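PDB 1USY: ATP phosphoribosyltransferase regulatory subunit, which is probably required for the first step of histidine biosynthesis and may allow histidine to feedback-regulate ATP phosphoribosyltransferase. Local coordinates for residues K19-F25 with K72-A76; L151-K157 with D224-R229; S188-L192 with S209-Q213; L249-G253 with G265-F269. All coordinates share one frame; numbering follows the deposited sequence.

Contact 1 of 4, residues K19-F25 with K72-A76; sequences KGFSPFF and KVWYA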
loop_
_atom_site.group_PDB
_atom_site.type_symbol
_atom_site.label_atom_id
_atom_site.label_comp_id
_atom_site.label_asym_id
_atom_site.label_seq_id
_atom_site.Cartn_x
_atom_site.Cartn_y
_atom_site.Cartn_z
ATOM N N LYS B 19 -18.711 1.355 -39.572
ATOM C CA LYS B 19 -19.857 0.738 -38.987
ATOM C C LYS B 19 -20.414 1.664 -37.906
ATOM O O LYS B 19 -21.350 1.311 -37.202
ATOM C CB LYS B 19 -19.465 -0.632 -38.423
ATOM C CG LYS B 19 -19.054 -1.672 -39.484
ATOM C CD LYS B 19 -20.079 -1.807 -40.617
ATOM C CE LYS B 19 -20.074 -3.215 -41.260
ATOM N NZ LYS B 19 -21.257 -3.322 -42.162
ATOM N N GLY B 20 -19.845 2.862 -37.787
ATOM C CA GLY B 20 -20.326 3.807 -36.812
ATOM C C GLY B 20 -19.858 3.562 -35.392
ATOM O O GLY B 20 -20.468 4.090 -34.472
ATOM N N PHE B 21 -18.787 2.791 -35.184
ATOM C CA PHE B 21 -18.218 2.713 -33.846
ATOM C C PHE B 21 -17.314 3.909 -33.628
ATOM O O PHE B 21 -16.632 4.366 -34.544
ATOM C CB PHE B 21 -17.430 1.430 -33.615
ATOM C CG PHE B 21 -18.257 0.202 -33.676
ATOM C CD1 PHE B 21 -18.686 -0.311 -34.908
ATOM C CD2 PHE B 21 -18.629 -0.436 -32.497
ATOM C CE1 PHE B 21 -19.471 -1.441 -34.953
ATOM C CE2 PHE B 21 -19.432 -1.552 -32.522
ATOM C CZ PHE B 21 -19.840 -2.068 -33.752
ATOM N N SER B 22 -17.293 4.401 -32.402
ATOM C CA SER B 22 -16.563 5.595 -32.097
ATOM C C SER B 22 -15.452 5.272 -31.048
ATOM O O SER B 22 -15.594 4.327 -30.268
ATOM C CB SER B 22 -17.582 6.671 -31.692
ATOM O OG SER B 22 -17.239 7.225 -30.470
ATOM N N PRO B 23 -14.346 6.017 -31.029
ATOM C CA PRO B 23 -13.190 5.609 -30.231
ATOM C C PRO B 23 -13.431 5.798 -28.734
ATOM O O PRO B 23 -14.165 6.682 -28.306
ATOM C CB PRO B 23 -12.053 6.494 -30.755
ATOM C CG PRO B 23 -12.708 7.535 -31.675
ATOM C CD PRO B 23 -14.144 7.321 -31.681
ATOM N N PHE B 24 -12.890 4.904 -27.932
ATOM C CA PHE B 24 -13.119 4.964 -26.493
ATOM C C PHE B 24 -11.775 4.732 -25.825
ATOM O O PHE B 24 -11.329 3.603 -25.760
ATOM C CB PHE B 24 -14.138 3.897 -26.085
ATOM C CG PHE B 24 -14.356 3.805 -24.614
ATOM C CD1 PHE B 24 -15.283 4.617 -23.993
ATOM C CD2 PHE B 24 -13.634 2.907 -23.839
ATOM C CE1 PHE B 24 -15.489 4.541 -22.598
ATOM C CE2 PHE B 24 -13.817 2.821 -22.465
ATOM C CZ PHE B 24 -14.752 3.632 -21.843
ATOM N N PHE B 25 -11.123 5.808 -25.379
ATOM C CA PHE B 25 -9.813 5.736 -24.712
ATOM C C PHE B 25 -9.874 6.325 -23.330
ATOM O O PHE B 25 -10.208 7.496 -23.180
ATOM C CB PHE B 25 -8.752 6.489 -25.502
ATOM C CG PHE B 25 -8.275 5.763 -26.717
ATOM C CD1 PHE B 25 -9.063 5.705 -27.858
ATOM C CD2 PHE B 25 -7.041 5.129 -26.718
ATOM C CE1 PHE B 25 -8.629 5.021 -29.011
ATOM C CE2 PHE B 25 -6.601 4.447 -27.845
ATOM C CZ PHE B 25 -7.421 4.410 -29.023
ATOM N N LYS B 72 -21.775 2.889 -28.900
ATOM C CA LYS B 72 -21.206 2.090 -29.988
ATOM C C LYS B 72 -19.737 2.408 -30.110
ATOM O O LYS B 72 -19.370 3.258 -30.924
ATOM C CB LYS B 72 -21.868 2.402 -31.331
ATOM C CG LYS B 72 -22.084 1.179 -32.184
ATOM C CD LYS B 72 -22.561 1.493 -33.580
ATOM C CE LYS B 72 -22.911 0.193 -34.287
ATOM N NZ LYS B 72 -23.299 0.362 -35.724
ATOM N N VAL B 73 -18.894 1.726 -29.330
ATOM C CA VAL B 73 -17.474 2.098 -29.274
ATOM C C VAL B 73 -16.512 1.030 -29.746
ATOM O O VAL B 73 -16.834 -0.155 -29.726
ATOM C CB VAL B 73 -17.025 2.506 -27.843
ATOM C CG1 VAL B 73 -17.763 3.760 -27.394
ATOM C CG2 VAL B 73 -17.165 1.334 -26.848
ATOM N N TRP B 74 -15.331 1.472 -30.174
ATOM C CA TRP B 74 -14.179 0.594 -30.361
ATOM C C TRP B 74 -13.081 1.076 -29.454
ATOM O O TRP B 74 -12.997 2.273 -29.150
ATOM C CB TRP B 74 -13.702 0.560 -31.824
ATOM C CG TRP B 74 -13.065 1.800 -32.270
ATOM C CD1 TRP B 74 -13.675 2.874 -32.847
ATOM C CD2 TRP B 74 -11.683 2.126 -32.194
ATOM N NE1 TRP B 74 -12.756 3.856 -33.141
ATOM C CE2 TRP B 74 -11.521 3.427 -32.747
ATOM C CE3 TRP B 74 -10.553 1.462 -31.716
ATOM C CZ2 TRP B 74 -10.276 4.072 -32.818
ATOM C CZ3 TRP B 74 -9.320 2.113 -31.771
ATOM C CH2 TRP B 74 -9.189 3.401 -32.312
ATOM N N TYR B 75 -12.240 0.149 -29.014
ATOM C CA TYR B 75 -11.092 0.485 -28.190
ATOM C C TYR B 75 -9.825 -0.220 -28.679
ATOM O O TYR B 75 -9.902 -1.093 -29.579
ATOM C CB TYR B 75 -11.377 0.173 -26.720
ATOM C CG TYR B 75 -11.795 -1.250 -26.484
ATOM C CD1 TYR B 75 -10.846 -2.265 -26.366
ATOM C CD2 TYR B 75 -13.146 -1.598 -26.400
ATOM C CE1 TYR B 75 -11.224 -3.578 -26.170
ATOM C CE2 TYR B 75 -13.534 -2.926 -26.190
ATOM C CZ TYR B 75 -12.554 -3.901 -26.076
ATOM O OH TYR B 75 -12.893 -5.216 -25.861
ATOM N N ALA B 76 -8.686 0.177 -28.081
ATOM C CA ALA B 76 -7.341 -0.307 -28.359
ATOM C C ALA B 76 -6.404 0.081 -27.219
ATOM O O ALA B 76 -5.788 1.180 -27.215
ATOM C CB ALA B 76 -6.788 0.271 -29.725
#
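The ammonium NZ of Lys72 has two partners: it donates to Lys19 O at 2.6 Å, almost in line with the C=O bond (176°), and forms a salt bridge with Glu108 of helix 103-120, outside the two segments. To get there the lysine runs extended past CG and crosses the Phe21 side chain at about a right angle, so that its CG sits over one face of the ring, 4.0 Å from the centroid, as a CH-pi contact. Val73 O lies at the edge of the same ring.

Beyond this point residues 22-23 pair in parallel with strand 71-83. Ser22 N donates to Lys72 O at 2.8 Å and Trp74 N to Ser22 O at 2.9 Å, followed by a weak bond from Phe24 N to Trp74 O. With CG held between its backbone N and carbonyl carbon (chi1 71°), Trp74 swings its indole across Pro23, whose CA lies over the five-membered ring, 3.7 Å from its centroid. Farther out, Phe25 turns an edge to the six-membered ring in an offset edge-to-face pair, planes at 88°. Phe6 of the second subunit also meets the indole edge-to-face.

Thus a lysine ammonium held by a carbonyl and by Glu108 at one end gives way to an aromatic cluster at the other, which continues into the subunit interface, consistent with this sheet edge serving both fold and assembly.

Contact 2 of 4, residues L151-K157 with D224-R229; sequences LNLIDTK and DLTLAR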
loop_
_atom_site.group_PDB
_atom_site.type_symbol
_atom_site.label_atom_id
_atom_site.label_comp_id
_atom_site.label_asym_id
_atom_site.label_seq_id
_atom_site.Cartn_x
_atom_site.Cartn_y
_atom_site.Cartn_z
ATOM N N LEU B 151 -22.115 -29.185 -15.255
ATOM C CA LEU B 151 -21.595 -28.078 -16.061
ATOM C C LEU B 151 -20.056 -28.158 -16.171
ATOM O O LEU B 151 -19.503 -28.038 -17.280
ATOM C CB LEU B 151 -22.114 -26.709 -15.615
ATOM C CG LEU B 151 -23.617 -26.470 -15.836
ATOM C CD1 LEU B 151 -24.153 -25.430 -14.851
ATOM C CD2 LEU B 151 -23.977 -26.105 -17.297
ATOM N N ASN B 152 -19.390 -28.444 -15.047
ATOM C CA ASN B 152 -17.939 -28.526 -15.040
ATOM C C ASN B 152 -17.464 -29.604 -16.024
ATOM O O ASN B 152 -16.460 -29.430 -16.743
ATOM C CB ASN B 152 -17.372 -28.775 -13.632
ATOM C CG ASN B 152 -17.267 -27.490 -12.804
ATOM O OD1 ASN B 152 -18.203 -26.681 -12.759
ATOM N ND2 ASN B 152 -16.126 -27.299 -12.135
ATOM N N LEU B 153 -18.195 -30.705 -16.040
ATOM C CA LEU B 153 -17.915 -31.798 -16.939
ATOM C C LEU B 153 -18.105 -31.436 -18.437
ATOM O O LEU B 153 -17.254 -31.775 -19.239
ATOM C CB LEU B 153 -18.757 -33.010 -16.558
ATOM C CG LEU B 153 -18.522 -33.544 -15.132
ATOM C CD1 LEU B 153 -19.517 -34.661 -14.773
ATOM C CD2 LEU B 153 -17.061 -33.972 -14.860
ATOM N N ILE B 154 -19.196 -30.738 -18.784
ATOM C CA ILE B 154 -19.428 -30.219 -20.124
ATOM C C ILE B 154 -18.200 -29.387 -20.515
ATOM O O ILE B 154 -17.611 -29.527 -21.618
ATOM C CB ILE B 154 -20.670 -29.247 -20.162
ATOM C CG1 ILE B 154 -21.944 -29.815 -19.490
ATOM C CG2 ILE B 154 -20.919 -28.745 -21.552
ATOM C CD1 ILE B 154 -22.861 -30.635 -20.336
ATOM N N ASP B 155 -17.871 -28.480 -19.612
ATOM C CA ASP B 155 -16.854 -27.465 -19.817
ATOM C C ASP B 155 -15.515 -28.123 -20.125
ATOM O O ASP B 155 -14.693 -27.631 -20.873
ATOM C CB ASP B 155 -16.694 -26.739 -18.490
ATOM C CG ASP B 155 -16.125 -25.364 -18.643
ATOM O OD1 ASP B 155 -15.727 -24.958 -19.784
ATOM O OD2 ASP B 155 -16.040 -24.631 -17.627
ATOM N N THR B 156 -15.355 -29.274 -19.514
ATOM C CA THR B 156 -14.137 -30.000 -19.478
ATOM C C THR B 156 -14.190 -31.160 -20.493
ATOM O O THR B 156 -13.189 -31.882 -20.696
ATOM C CB THR B 156 -14.019 -30.389 -18.042
ATOM O OG1 THR B 156 -12.932 -29.648 -17.469
ATOM C CG2 THR B 156 -13.759 -31.811 -17.844
ATOM N N LYS B 157 -15.340 -31.267 -21.173
ATOM C CA LYS B 157 -15.626 -32.336 -22.127
ATOM C C LYS B 157 -15.302 -33.715 -21.538
ATOM O O LYS B 157 -14.985 -34.665 -22.278
ATOM C CB LYS B 157 -14.870 -32.153 -23.449
ATOM C CG LYS B 157 -14.887 -30.773 -24.012
ATOM C CD LYS B 157 -14.449 -30.748 -25.482
ATOM C CE LYS B 157 -15.161 -29.603 -26.228
ATOM N NZ LYS B 157 -14.606 -29.209 -27.557
ATOM N N ASP B 224 -19.662 -25.171 -31.303
ATOM C CA ASP B 224 -19.252 -25.877 -30.064
ATOM C C ASP B 224 -20.009 -25.320 -28.864
ATOM O O ASP B 224 -19.831 -24.185 -28.474
ATOM C CB ASP B 224 -17.748 -25.735 -29.827
ATOM C CG ASP B 224 -17.269 -26.493 -28.583
ATOM O OD1 ASP B 224 -18.018 -26.574 -27.553
ATOM O OD2 ASP B 224 -16.137 -27.036 -28.566
ATOM N N LEU B 225 -20.859 -26.155 -28.300
ATOM C CA LEU B 225 -21.779 -25.775 -27.237
ATOM C C LEU B 225 -21.278 -26.159 -25.827
ATOM O O LEU B 225 -22.064 -26.160 -24.857
ATOM C CB LEU B 225 -23.110 -26.442 -27.502
ATOM C CG LEU B 225 -24.047 -25.914 -28.601
ATOM C CD1 LEU B 225 -23.472 -24.802 -29.494
ATOM C CD2 LEU B 225 -24.501 -27.087 -29.449
ATOM N N THR B 226 -20.005 -26.586 -25.776
ATOM C CA THR B 226 -19.492 -26.753 -24.422
ATOM C C THR B 226 -19.157 -25.345 -23.872
ATOM O O THR B 226 -19.735 -24.350 -24.285
ATOM C CB THR B 226 -18.271 -27.700 -24.476
ATOM O OG1 THR B 226 -17.269 -27.185 -25.334
ATOM C CG2 THR B 226 -18.633 -29.096 -25.007
ATOM N N LEU B 227 -18.242 -25.301 -22.968
ATOM C CA LEU B 227 -17.792 -24.064 -22.264
ATOM C C LEU B 227 -19.016 -23.350 -21.646
ATOM O O LEU B 227 -19.496 -22.301 -22.122
ATOM C CB LEU B 227 -16.874 -23.118 -23.167
ATOM C CG LEU B 227 -17.370 -22.262 -24.385
ATOM C CD1 LEU B 227 -16.222 -22.094 -25.406
ATOM C CD2 LEU B 227 -18.545 -22.801 -25.204
ATOM N N ALA B 228 -19.411 -24.028 -20.577
ATOM C CA ALA B 228 -20.508 -23.681 -19.703
ATOM C C ALA B 228 -20.126 -22.493 -18.794
ATOM O O ALA B 228 -20.987 -21.775 -18.286
ATOM C CB ALA B 228 -20.849 -24.884 -18.808
ATOM N N ARG B 229 -18.815 -22.275 -18.580
ATOM C CA ARG B 229 -18.367 -21.151 -17.696
ATOM C C ARG B 229 -18.683 -19.798 -18.323
ATOM O O ARG B 229 -18.703 -18.772 -17.625
ATOM C CB ARG B 229 -16.853 -21.159 -17.401
ATOM C CG ARG B 229 -16.009 -21.826 -18.469
ATOM C CD ARG B 229 -15.394 -20.844 -19.458
ATOM N NE ARG B 229 -14.732 -21.539 -20.554
ATOM C CZ ARG B 229 -13.797 -22.476 -20.370
ATOM N NH1 ARG B 229 -13.399 -22.822 -19.131
ATOM N NH2 ARG B 229 -13.202 -23.136 -21.367
#
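Asp155, in the last turn of helix 147-156, brings its CA to 4.3 Å from that of Leu227, the closest CA-CA approach between the helix end and the irregular loop 224-229. Lys157 closes the helix with a positive phi and two bonds back into the last turn, one of them from its N to Ile154 O, a Schellman motif. The loop has its own turn, an Asx turn in which Asp224 OD1 accepts from Thr226 N at 2.7 Å, the donor lying nearly on the C-O axis.

The Schellman turn launches the Lys157 side chain, bent at its third torsion, past Thr226 toward the other carboxylate oxygen. NZ meets Asp224 OD2 at 2.8 Å from the syn side, 18° out of the carboxylate plane, and Arg187 forms a second salt bridge with that oxygen. Next to this, the CG2 branch of Ile154, anti to its nitrogen, packs on Thr226 CA at 3.8 Å. One helical turn earlier, Leu151 CD2 reaches Ala228 CB at 3.7 Å. Toward the surface, Asp155 OD1 stands above the centre of the Arg229 guanidinium, 3.2 Å from NH1; no N-H points at the oxygen, and this pairing is one of charge alone.

Lys157 belongs to the pocket of a bound histidine, its side chain about 4 Å from the ligand. Because one carboxylate thus takes a backbone N-H on OD1 and two cations on OD2, its charge is probably well compensated despite nearby Glu128, and the buried pair would tie the helix end beside the pocket to the loop.

Contact 3 of 4, residues S188-L192 with S209-Q213; sequences SPEHL and SSFLQ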
loop_
_atom_site.group_PDB
_atom_site.type_symbol
_atom_site.label_atom_id
_atom_site.label_comp_id
_atom_site.label_asym_id
_atom_site.label_seq_id
_atom_site.Cartn_x
_atom_site.Cartn_y
_atom_site.Cartn_z
ATOM N N SER B 188 -19.392 -28.745 -37.808
ATOM C CA SER B 188 -19.900 -28.094 -39.004
ATOM C C SER B 188 -21.335 -27.559 -38.782
ATOM O O SER B 188 -22.192 -28.296 -38.272
ATOM C CB SER B 188 -19.912 -29.129 -40.141
ATOM O OG SER B 188 -19.297 -28.588 -41.283
ATOM N N PRO B 189 -21.616 -26.310 -39.193
ATOM C CA PRO B 189 -22.943 -25.700 -38.995
ATOM C C PRO B 189 -24.051 -26.533 -39.627
ATOM O O PRO B 189 -25.222 -26.474 -39.222
ATOM C CB PRO B 189 -22.835 -24.356 -39.726
ATOM C CG PRO B 189 -21.371 -24.052 -39.764
ATOM C CD PRO B 189 -20.679 -25.391 -39.879
ATOM N N GLU B 190 -23.669 -27.319 -40.620
ATOM C CA GLU B 190 -24.616 -28.095 -41.384
ATOM C C GLU B 190 -25.350 -29.035 -40.441
ATOM O O GLU B 190 -26.523 -29.327 -40.658
ATOM C CB GLU B 190 -23.893 -28.812 -42.535
ATOM C CG GLU B 190 -23.328 -27.849 -43.617
ATOM C CD GLU B 190 -22.056 -27.060 -43.213
ATOM O OE1 GLU B 190 -21.582 -26.199 -44.012
ATOM O OE2 GLU B 190 -21.513 -27.273 -42.099
ATOM N N HIS B 191 -24.680 -29.431 -39.354
ATOM C CA HIS B 191 -25.248 -30.388 -38.390
ATOM C C HIS B 191 -26.278 -29.744 -37.490
ATOM O O HIS B 191 -26.938 -30.439 -36.722
ATOM C CB HIS B 191 -24.179 -31.016 -37.487
ATOM C CG HIS B 191 -23.201 -31.904 -38.199
ATOM N ND1 HIS B 191 -21.974 -31.448 -38.647
ATOM C CD2 HIS B 191 -23.249 -33.229 -38.498
ATOM C CE1 HIS B 191 -21.321 -32.454 -39.209
ATOM N NE2 HIS B 191 -22.068 -33.543 -39.126
ATOM N N LEU B 192 -26.398 -28.417 -37.553
ATOM C CA LEU B 192 -27.319 -27.697 -36.652
ATOM C C LEU B 192 -28.788 -28.169 -36.714
ATOM O O LEU B 192 -29.519 -28.005 -35.752
ATOM C CB LEU B 192 -27.260 -26.188 -36.864
ATOM C CG LEU B 192 -26.083 -25.408 -36.304
ATOM C CD1 LEU B 192 -25.970 -24.087 -37.068
ATOM C CD2 LEU B 192 -26.258 -25.157 -34.798
ATOM N N SER B 209 -23.632 -18.709 -38.199
ATOM C CA SER B 209 -22.944 -19.648 -39.104
ATOM C C SER B 209 -23.048 -19.229 -40.578
ATOM O O SER B 209 -22.024 -19.113 -41.259
ATOM C CB SER B 209 -23.566 -21.033 -38.975
ATOM O OG SER B 209 -23.342 -21.544 -37.682
ATOM N N SER B 210 -24.275 -19.001 -41.037
ATOM C CA SER B 210 -24.546 -18.584 -42.419
ATOM C C SER B 210 -23.827 -17.296 -42.747
ATOM O O SER B 210 -23.040 -17.216 -43.696
ATOM C CB SER B 210 -26.036 -18.330 -42.624
ATOM O OG SER B 210 -26.666 -19.498 -43.109
ATOM N N PHE B 211 -24.111 -16.304 -41.956
ATOM C CA PHE B 211 -23.526 -14.997 -42.154
ATOM C C PHE B 211 -22.000 -15.109 -42.308
ATOM O O PHE B 211 -21.414 -14.596 -43.264
ATOM C CB PHE B 211 -23.850 -14.078 -40.980
ATOM C CG PHE B 211 -23.237 -12.693 -41.153
ATOM C CD1 PHE B 211 -22.020 -12.399 -40.544
ATOM C CD2 PHE B 211 -23.894 -11.721 -41.922
ATOM C CE1 PHE B 211 -21.449 -11.136 -40.700
ATOM C CE2 PHE B 211 -23.323 -10.455 -42.079
ATOM C CZ PHE B 211 -22.099 -10.162 -41.467
ATOM N N LEU B 212 -21.368 -15.788 -41.367
ATOM C CA LEU B 212 -19.898 -15.944 -41.377
ATOM C C LEU B 212 -19.415 -16.775 -42.589
ATOM O O LEU B 212 -18.456 -16.403 -43.279
ATOM C CB LEU B 212 -19.418 -16.637 -40.095
ATOM C CG LEU B 212 -19.584 -15.766 -38.836
ATOM C CD1 LEU B 212 -18.867 -16.343 -37.612
ATOM C CD2 LEU B 212 -19.033 -14.343 -39.004
ATOM N N GLN B 213 -20.084 -17.885 -42.836
ATOM C CA GLN B 213 -19.712 -18.794 -43.941
ATOM C C GLN B 213 -19.762 -18.094 -45.308
ATOM O O GLN B 213 -18.845 -18.220 -46.131
ATOM C CB GLN B 213 -20.646 -19.999 -43.993
ATOM C CG GLN B 213 -19.956 -21.290 -43.546
ATOM C CD GLN B 213 -20.918 -22.465 -43.404
ATOM O OE1 GLN B 213 -22.115 -22.311 -43.645
ATOM N NE2 GLN B 213 -20.461 -23.644 -43.023
#
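Pro189 and Ser209 form the close-packed part of this contact, their CB atoms 3.5 Å apart at the point where the 3-10 turn 189-191 abuts helix 199-215. Leu192 adds its CD1 at 3.7 Å from Ser209 OG. That hydroxyl is not left to the apolar neighbours, since it is hydrogen-bonded to Leu205 O one turn back in its own helix.

The outer side is polar and sparser. Gln213, extended beyond CG, brings its amide up to the proline from the opposite direction, with NE2 3.4 Å from Pro189 CG, and donates to Glu190 OE1 at 3.0 Å. The bond is bent (138° at the hydrogen), reaching the syn side of the oxygen 32° out of the carboxylate plane. Ser188 OG, from above that plane, donates to the other oxygen, OE2, and so helps fix the turn of this exposed carboxylate. Putting an alanine at Gln213 would probably leave Glu190 OE1 without its amide partner and uncover the CG edge of Pro189.

Inward, Pro189, Ser209 and Gln213 all rest on strand 220-223, an outermost strand of the main sheet within the chain. Leu192 packs back on Leu205 and Leu206, which fastens the loop following helix 174-185 to helix 199-215.

Contact 4 of 4, residues L249-G253 with G265-F269; sequences LVAAG and GGSIF
The beta hairpin of strands 248-257 and 262-269 pairs Ala252 with Ser267 in its hydrogen-bonded position: Ala252 N donates to Ser267 O at 3.1 Å, and Ser267 N returns a bond to Ala252 O at 2.9 Å. Farther along, Phe269 N reaches Val250 O at 2.9 Å, a straight bond at the hydrogen (166°) although the donor stands above the carbonyl plane. Val250 and Ala251 together face Ile241 of the next strand, a classic beta bulge.

The non-hydrogen-bonded pairs differ in bulk. Ala251 CB meets Ile268 CG1 at 4.0 Å, whereas Gly253 and Gly266 bring their CA atoms to 3.7 Å; a CB on Gly253 would collide with Gly265 O and Gly266 CA. On the face shared by Ala252 and Ser267, Phe269 leans back over the bulged chain. Its CG stands anti to the carbonyl carbon (chi1 -37°), carrying CD2 to 3.5 Å from Val250 C, while Leu249 CD2 comes to the ring edge at CE2, 3.9 Å away. A serine in place of Phe269 would strip this ring from the Val250-Ala251 peptide and is likely to leave the Leu249 side chain without this aromatic partner at its CD2.

The opposite face, with Ala251 and Ile268, packs against Ile113 of helix 103-120. Ser267 OG bonds to Gln92 of strand 86-98, and strand 237-243 borders the hairpin beyond the bulge.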
loop_
_atom_site.group_PDB
_atom_site.type_symbol
_atom_site.label_atom_id
_atom_site.label_comp_id
_atom_site.label_asym_id
_atom_site.label_seq_id
_atom_site.Cartn_x
_atom_site.Cartn_y
_atom_site.Cartn_z
ATOM N N LEU B 249 -5.526 -18.834 -29.188
ATOM C CA LEU B 249 -6.813 -18.168 -29.118
ATOM C C LEU B 249 -6.544 -16.712 -29.373
ATOM O O LEU B 249 -5.709 -16.110 -28.713
ATOM C CB LEU B 249 -7.373 -18.294 -27.708
ATOM C CG LEU B 249 -8.874 -18.218 -27.383
ATOM C CD1 LEU B 249 -9.090 -18.308 -25.860
ATOM C CD2 LEU B 249 -9.534 -16.974 -27.873
ATOM N N VAL B 250 -7.290 -16.122 -30.286
ATOM C CA VAL B 250 -6.893 -14.849 -30.882
ATOM C C VAL B 250 -7.977 -13.764 -30.707
ATOM O O VAL B 250 -7.699 -12.587 -30.804
ATOM C CB VAL B 250 -6.500 -15.149 -32.341
ATOM C CG1 VAL B 250 -7.038 -14.156 -33.319
ATOM C CG2 VAL B 250 -4.997 -15.319 -32.423
ATOM N N ALA B 251 -9.193 -14.179 -30.386
ATOM C CA ALA B 251 -10.320 -13.270 -30.299
ATOM C C ALA B 251 -11.425 -13.967 -29.513
ATOM O O ALA B 251 -11.451 -15.184 -29.453
ATOM C CB ALA B 251 -10.785 -12.910 -31.710
ATOM N N ALA B 252 -12.300 -13.207 -28.867
ATOM C CA ALA B 252 -13.422 -13.752 -28.076
ATOM C C ALA B 252 -14.368 -12.615 -27.841
ATOM O O ALA B 252 -13.904 -11.477 -27.646
ATOM C CB ALA B 252 -12.980 -14.318 -26.738
ATOM N N GLY B 253 -15.669 -12.929 -27.876
ATOM C CA GLY B 253 -16.725 -11.977 -27.670
ATOM C C GLY B 253 -18.059 -12.630 -27.403
ATOM O O GLY B 253 -18.093 -13.806 -27.090
ATOM N N GLY B 265 -20.204 -7.576 -27.615
ATOM C CA GLY B 265 -18.859 -7.074 -27.667
ATOM C C GLY B 265 -17.954 -8.165 -28.123
ATOM O O GLY B 265 -18.345 -9.324 -28.152
ATOM N N GLY B 266 -16.739 -7.778 -28.470
ATOM C CA GLY B 266 -15.756 -8.672 -29.015
ATOM C C GLY B 266 -14.431 -7.999 -28.802
ATOM O O GLY B 266 -14.354 -6.785 -28.777
ATOM N N SER B 267 -13.401 -8.825 -28.688
ATOM C CA SER B 267 -12.052 -8.440 -28.358
ATOM C C SER B 267 -11.131 -9.201 -29.273
ATOM O O SER B 267 -11.372 -10.380 -29.576
ATOM C CB SER B 267 -11.736 -8.908 -26.932
ATOM O OG SER B 267 -11.746 -7.830 -26.023
ATOM N N ILE B 268 -10.042 -8.562 -29.670
ATOM C CA ILE B 268 -8.944 -9.280 -30.246
ATOM C C ILE B 268 -7.686 -9.119 -29.409
ATOM O O ILE B 268 -7.391 -8.013 -28.913
ATOM C CB ILE B 268 -8.661 -8.789 -31.634
ATOM C CG1 ILE B 268 -9.764 -9.185 -32.587
ATOM C CG2 ILE B 268 -7.296 -9.325 -32.120
ATOM C CD1 ILE B 268 -9.790 -8.327 -33.781
ATOM N N PHE B 269 -6.933 -10.217 -29.300
ATOM C CA PHE B 269 -5.621 -10.229 -28.647
ATOM C C PHE B 269 -4.409 -10.154 -29.601
ATOM O O PHE B 269 -4.111 -11.120 -30.309
ATOM C CB PHE B 269 -5.530 -11.450 -27.734
ATOM C CG PHE B 269 -6.835 -11.794 -27.033
ATOM C CD1 PHE B 269 -7.353 -10.967 -26.031
ATOM C CD2 PHE B 269 -7.546 -12.965 -27.376
ATOM C CE1 PHE B 269 -8.573 -11.276 -25.358
ATOM C CE2 PHE B 269 -8.761 -13.309 -26.728
ATOM C CZ PHE B 269 -9.283 -12.435 -25.704
#

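Contacts 1 and 4 are parts of one mixed sheet. Contact 1 lies at one of its outermost strands within the chain and contact 4 near its middle, its centre about 7 Å from that of the chain; a probable hydrogen bond between Tyr75 OH and Ser267 OG (2.9 Å) joins them. Helix 103-120 touches both. Contact 2, across the chain's centre from contact 1, combines salt bridges with apolar packing beside the histidine pocket. Contacts 1, 2 and 4 are mostly buried, while contact 3, the smallest, pairs a buried apolar part with a polar side open to solvent at Glu190. Backbone bonds join side-chain packing where strands meet, whereas contacts 2 and 3 bind loops to helices chiefly through side chains.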